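Local coordinates for extracellular solute-binding protein family 5 (Brucella melitensis, PDB 4ONY) that probably serves as the periplasmic substrate-binding component of an ABC transporter, capturing peptides or related solutes for uptake, at residues 505-508 with 512-515; 487-492 with 555-560. One frame throughout, in Å; residues are numbered along the deposited sequence.

Interaction 1 of 2, residues 505-508 with 512-515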
loop_
_atom_site.group_PDB
_atom_site.type_symbol
_atom_site.label_atom_id
_atom_site.label_comp_id
_atom_site.label_asym_id
_atom_site.label_seq_id
_atom_site.Cartn_x
_atom_site.Cartn_y
_atom_site.Cartn_z
ATOM N N SER A 505 13.551 -15.785 7.106
ATOM C CA SER A 505 14.938 -16.018 7.479
ATOM C C SER A 505 15.829 -16.303 6.251
ATOM O O SER A 505 16.945 -15.822 6.190
ATOM C CB SER A 505 15.035 -17.101 8.564
ATOM O OG SER A 505 14.549 -18.296 8.026
ATOM N N ALA A 506 15.309 -16.951 5.223
ATOM C CA ALA A 506 16.108 -17.142 3.990
ATOM C C ALA A 506 16.456 -15.780 3.312
ATOM O O ALA A 506 17.557 -15.622 2.806
ATOM C CB ALA A 506 15.414 -18.082 3.003
ATOM N N SER A 507 15.589 -14.780 3.377
ATOM C CA SER A 507 15.906 -13.511 2.729
ATOM C C SER A 507 17.044 -12.702 3.403
ATOM O O SER A 507 17.582 -11.757 2.812
ATOM C CB SER A 507 14.655 -12.665 2.607
ATOM O OG SER A 507 14.231 -12.234 3.869
ATOM N N ARG A 508 17.395 -13.028 4.645
ATOM C CA ARG A 508 18.462 -12.285 5.326
ATOM C C ARG A 508 19.757 -12.318 4.533
ATOM O O ARG A 508 20.480 -11.355 4.518
ATOM C CB ARG A 508 18.705 -12.854 6.728
ATOM C CG ARG A 508 19.974 -12.321 7.420
ATOM C CD ARG A 508 20.092 -12.980 8.773
ATOM N NE ARG A 508 21.439 -12.864 9.327
ATOM C CZ ARG A 508 21.801 -12.129 10.360
ATOM N NH1 ARG A 508 20.947 -11.333 11.015
ATOM N NH2 ARG A 508 23.056 -12.188 10.765
ATOM N N GLY A 512 19.789 -7.994 -2.375
ATOM C CA GLY A 512 18.665 -7.482 -3.105
ATOM C C GLY A 512 17.307 -7.754 -2.498
ATOM O O GLY A 512 16.318 -7.214 -2.947
ATOM N N SER A 513 17.221 -8.587 -1.459
ATOM C CA SER A 513 15.938 -8.773 -0.748
ATOM C C SER A 513 15.578 -7.511 0.015
ATOM O O SER A 513 16.378 -6.535 0.095
ATOM C CB SER A 513 16.023 -9.927 0.254
ATOM O OG SER A 513 16.623 -9.538 1.467
ATOM N N PHE A 514 14.374 -7.518 0.567
ATOM C CA PHE A 514 13.851 -6.357 1.311
ATOM C C PHE A 514 13.986 -6.553 2.826
ATOM O O PHE A 514 13.348 -5.829 3.631
ATOM C CB PHE A 514 12.386 -6.094 0.911
ATOM C CG PHE A 514 12.233 -5.785 -0.561
ATOM C CD1 PHE A 514 12.516 -4.502 -1.042
ATOM C CD2 PHE A 514 11.883 -6.768 -1.465
ATOM C CE1 PHE A 514 12.440 -4.207 -2.402
ATOM C CE2 PHE A 514 11.804 -6.490 -2.834
ATOM C CZ PHE A 514 12.094 -5.214 -3.301
ATOM N N ASN A 515 14.787 -7.533 3.234
ATOM C CA ASN A 515 14.957 -7.799 4.686
ATOM C C ASN A 515 16.089 -6.915 5.203
ATOM O O ASN A 515 17.203 -7.391 5.472
ATOM C CB ASN A 515 15.278 -9.277 4.881
ATOM C CG ASN A 515 15.237 -9.722 6.349
ATOM O OD1 ASN A 515 15.245 -8.919 7.292
ATOM N ND2 ASN A 515 15.139 -11.010 6.523
#

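Interaction 2 of 2, residues 487-492 with 555-560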
loop_
_atom_site.group_PDB
_atom_site.type_symbol
_atom_site.label_atom_id
_atom_site.label_comp_id
_atom_site.label_asym_id
_atom_site.label_seq_id
_atom_site.Cartn_x
_atom_site.Cartn_y
_atom_site.Cartn_z
ATOM N N GLY A 487 13.787 3.230 6.815
ATOM C CA GLY A 487 13.077 2.255 5.974
ATOM C C GLY A 487 11.581 2.464 5.999
ATOM O O GLY A 487 11.030 2.911 6.998
ATOM N N ALA A 488 10.932 2.161 4.891
ATOM C CA ALA A 488 9.486 2.283 4.721
ATOM C C ALA A 488 8.915 0.913 4.319
ATOM O O ALA A 488 9.613 0.118 3.692
ATOM C CB ALA A 488 9.175 3.291 3.629
ATOM N N LEU A 489 7.698 0.602 4.714
ATOM C CA LEU A 489 7.026 -0.608 4.221
ATOM C C LEU A 489 5.677 -0.268 3.665
ATOM O O LEU A 489 4.952 0.505 4.284
ATOM C CB LEU A 489 6.802 -1.602 5.364
ATOM C CG LEU A 489 8.052 -2.156 6.013
ATOM C CD1 LEU A 489 7.639 -2.861 7.275
ATOM C CD2 LEU A 489 8.797 -3.096 5.084
ATOM N N ALA A 490 5.318 -0.873 2.547
ATOM C CA ALA A 490 3.972 -0.686 1.955
ATOM C C ALA A 490 3.029 -1.693 2.599
ATOM O O ALA A 490 3.152 -2.907 2.367
ATOM C CB ALA A 490 4.031 -0.912 0.461
ATOM N N SER A 491 2.159 -1.205 3.477
ATOM C CA SER A 491 1.377 -2.075 4.332
ATOM C C SER A 491 0.044 -2.307 3.700
ATOM O O SER A 491 -0.412 -1.496 2.888
ATOM C CB SER A 491 1.195 -1.442 5.717
ATOM O OG SER A 491 0.421 -0.245 5.571
ATOM N N SER A 492 -0.630 -3.375 4.114
ATOM C CA SER A 492 -1.991 -3.578 3.684
ATOM C C SER A 492 -2.755 -4.438 4.664
ATOM O O SER A 492 -2.205 -4.971 5.623
ATOM C CB SER A 492 -2.057 -4.188 2.290
ATOM O OG SER A 492 -2.024 -5.623 2.325
ATOM N N ASP A 555 12.772 -5.352 18.199
ATOM C CA ASP A 555 13.324 -4.014 17.945
ATOM C C ASP A 555 14.209 -3.983 16.670
ATOM O O ASP A 555 15.382 -3.564 16.681
ATOM C CB ASP A 555 14.057 -3.485 19.178
ATOM C CG ASP A 555 13.108 -3.205 20.314
ATOM O OD1 ASP A 555 12.510 -2.088 20.334
ATOM O OD2 ASP A 555 12.950 -4.094 21.177
ATOM N N TYR A 556 13.605 -4.402 15.556
ATOM C CA TYR A 556 14.273 -4.336 14.274
ATOM C C TYR A 556 14.183 -2.949 13.662
ATOM O O TYR A 556 15.097 -2.542 12.972
ATOM C CB TYR A 556 13.679 -5.382 13.335
ATOM C CG TYR A 556 13.819 -6.807 13.856
ATOM C CD1 TYR A 556 15.064 -7.360 14.045
ATOM C CD2 TYR A 556 12.731 -7.570 14.151
ATOM C CE1 TYR A 556 15.230 -8.638 14.513
ATOM C CE2 TYR A 556 12.868 -8.863 14.593
ATOM C CZ TYR A 556 14.107 -9.411 14.771
ATOM O OH TYR A 556 14.226 -10.696 15.260
ATOM N N TYR A 557 13.074 -2.253 13.934
ATOM C CA TYR A 557 12.836 -0.881 13.566
ATOM C C TYR A 557 12.669 -0.054 14.833
ATOM O O TYR A 557 12.234 -0.574 15.873
ATOM C CB TYR A 557 11.557 -0.744 12.743
ATOM C CG TYR A 557 11.635 -1.127 11.269
ATOM C CD1 TYR A 557 12.172 -2.322 10.867
ATOM C CD2 TYR A 557 11.148 -0.288 10.292
ATOM C CE1 TYR A 557 12.193 -2.678 9.528
ATOM C CE2 TYR A 557 11.191 -0.638 8.965
ATOM C CZ TYR A 557 11.709 -1.829 8.598
ATOM O OH TYR A 557 11.773 -2.186 7.296
ATOM N N VAL A 558 13.049 1.224 14.771
ATOM C CA VAL A 558 12.594 2.227 15.729
ATOM C C VAL A 558 11.446 2.906 14.974
ATOM O O VAL A 558 11.673 3.662 14.041
ATOM C CB VAL A 558 13.647 3.284 16.039
ATOM C CG1 VAL A 558 13.131 4.266 17.076
ATOM C CG2 VAL A 558 14.957 2.624 16.495
ATOM N N PRO A 559 10.211 2.598 15.347
ATOM C CA PRO A 559 9.080 3.101 14.568
ATOM C C PRO A 559 8.957 4.622 14.742
ATOM O O PRO A 559 9.088 5.144 15.863
ATOM C CB PRO A 559 7.905 2.320 15.154
ATOM C CG PRO A 559 8.277 2.084 16.594
ATOM C CD PRO A 559 9.787 1.887 16.572
ATOM N N LEU A 560 8.674 5.339 13.650
ATOM C CA LEU A 560 8.639 6.791 13.689
ATOM C C LEU A 560 7.204 7.277 13.739
ATOM O O LEU A 560 6.605 7.233 14.814
ATOM C CB LEU A 560 9.448 7.365 12.521
ATOM C CG LEU A 560 10.961 7.151 12.649
ATOM C CD1 LEU A 560 11.769 7.599 11.423
ATOM C CD2 LEU A 560 11.479 7.833 13.898
HETATM O O HOH W 1 11.834 -1.243 4.943
#

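Interaction 1 of 2, residues 505-508 with 512-515
S507 and S513 face each other with their CB atoms 3.9 Å apart, yet their hydroxyls serve different partners. The OG of S513 reaches the carbonyl of S507: S513 OG donates to S507 O over 2.8 Å, at a C=O...donor angle of 134° and tilted out of the carbonyl plane. The first torsion of S513 holds that OG between its own backbone N and carbonyl carbon, where it can also accept from further along the chain. N515 N donates to S513 OG at 3.2 Å, and the nearly straight N-H...O angle of 167° supports reading 513-515 as an ST turn. One hydroxyl thus ties the turn together and joins it to the preceding segment.

N515 comes alongside S507 from the other end of the turn. Its CG lies anti to its backbone N (chi1 -170°), which carries the amide past the hydroxyl: S507 OG is 3.3 Å from N515 CB and 3.1 Å from N515 ND2. Clear hydrogen bonds of these groups lie outside the two segments: S507 OG with G504 O, and N515 OD1 with V519 N.

The contact closes a compact loop between helices 499-503 and 522-533. L501 of the first helix touches S507 and S513, S505 OG bonds to D525 of the second, and R318 NH2 bonds to the carbonyls of R508 and N515.

Interaction 2 of 2, residues 487-492 with 555-560
Y557 extends its ring to L489 and G487 across an intervening strand, making the whole direct contact from the second segment. That segment begins at D555, which leaves helix 537-553 with a positive phi and forms a salt bridge with R384. Y556 turns the chain into strand 557-562, its backbone bonded to F315 of strand 310-315.

At Y557 the CA-CB bond points toward the first segment; chi1 of -79°, with CG anti to the carbonyl carbon, sends the ring on in that direction. The CA atoms of G487 and Y557, the closest pair across the segments, are 8.2 Å apart. In the mixed sheet of this solute-binding protein, strands 557-562 and 484-489 lie on either side of strand 310-315 and pair with it, so the tyrosine spans one strand's width. It touches M310 and V314 of that strand, while F355 meets the ring edge-to-face.

The phenol end meets one branched side chain: L489 CD2 lies 3.8 Å from Y557 OH, and L489 CD1 lies 4.4 Å from Y557 CZ. Leucine and tyrosine run obliquely to each other. One atom back from CZ, Y557 CE2 lies 4.1 Å from G487 O, a van der Waals approach.

Beyond Y557, V558 and L560 continue the backbone pairing through F313 and L311 rather than reaching the first segment.

The polar end of the ring is served by a water in the ring plane, at its edge. This water donates to A488 O at 2.9 Å and lies 2.5 Å from Y557 OH. With no direct hydrogen bond between the segments, the chemistry implies a mixed contact: loose dispersion between the leucine branch and the phenol end, and a water bridging the hydroxyl and A488 O, the OH leg being unusually short and its direction not settled.

Interaction 1 is nested along the chain within the loop closed by interaction 2: strand 484-489 comes first, then helix 499-503 and the local turn of 505-515, then helices 522-533 and 537-553, and finally strand 557-562. Their centres lie 15 Å apart, and the nearest atoms are about 5 Å apart without touching. Interaction 2 spans the mixed sheet over strand 310-315, whereas interaction 1 sits in the connection beside it. Helix 499-503 adjoins both, through L501 at the turn and through R502 and W503 at L489. V519, bonded to N515, also touches Y556. These contacts are consistent with the helical excursion folding back beside the sheet, keeping this region of the solute-binding protein compact.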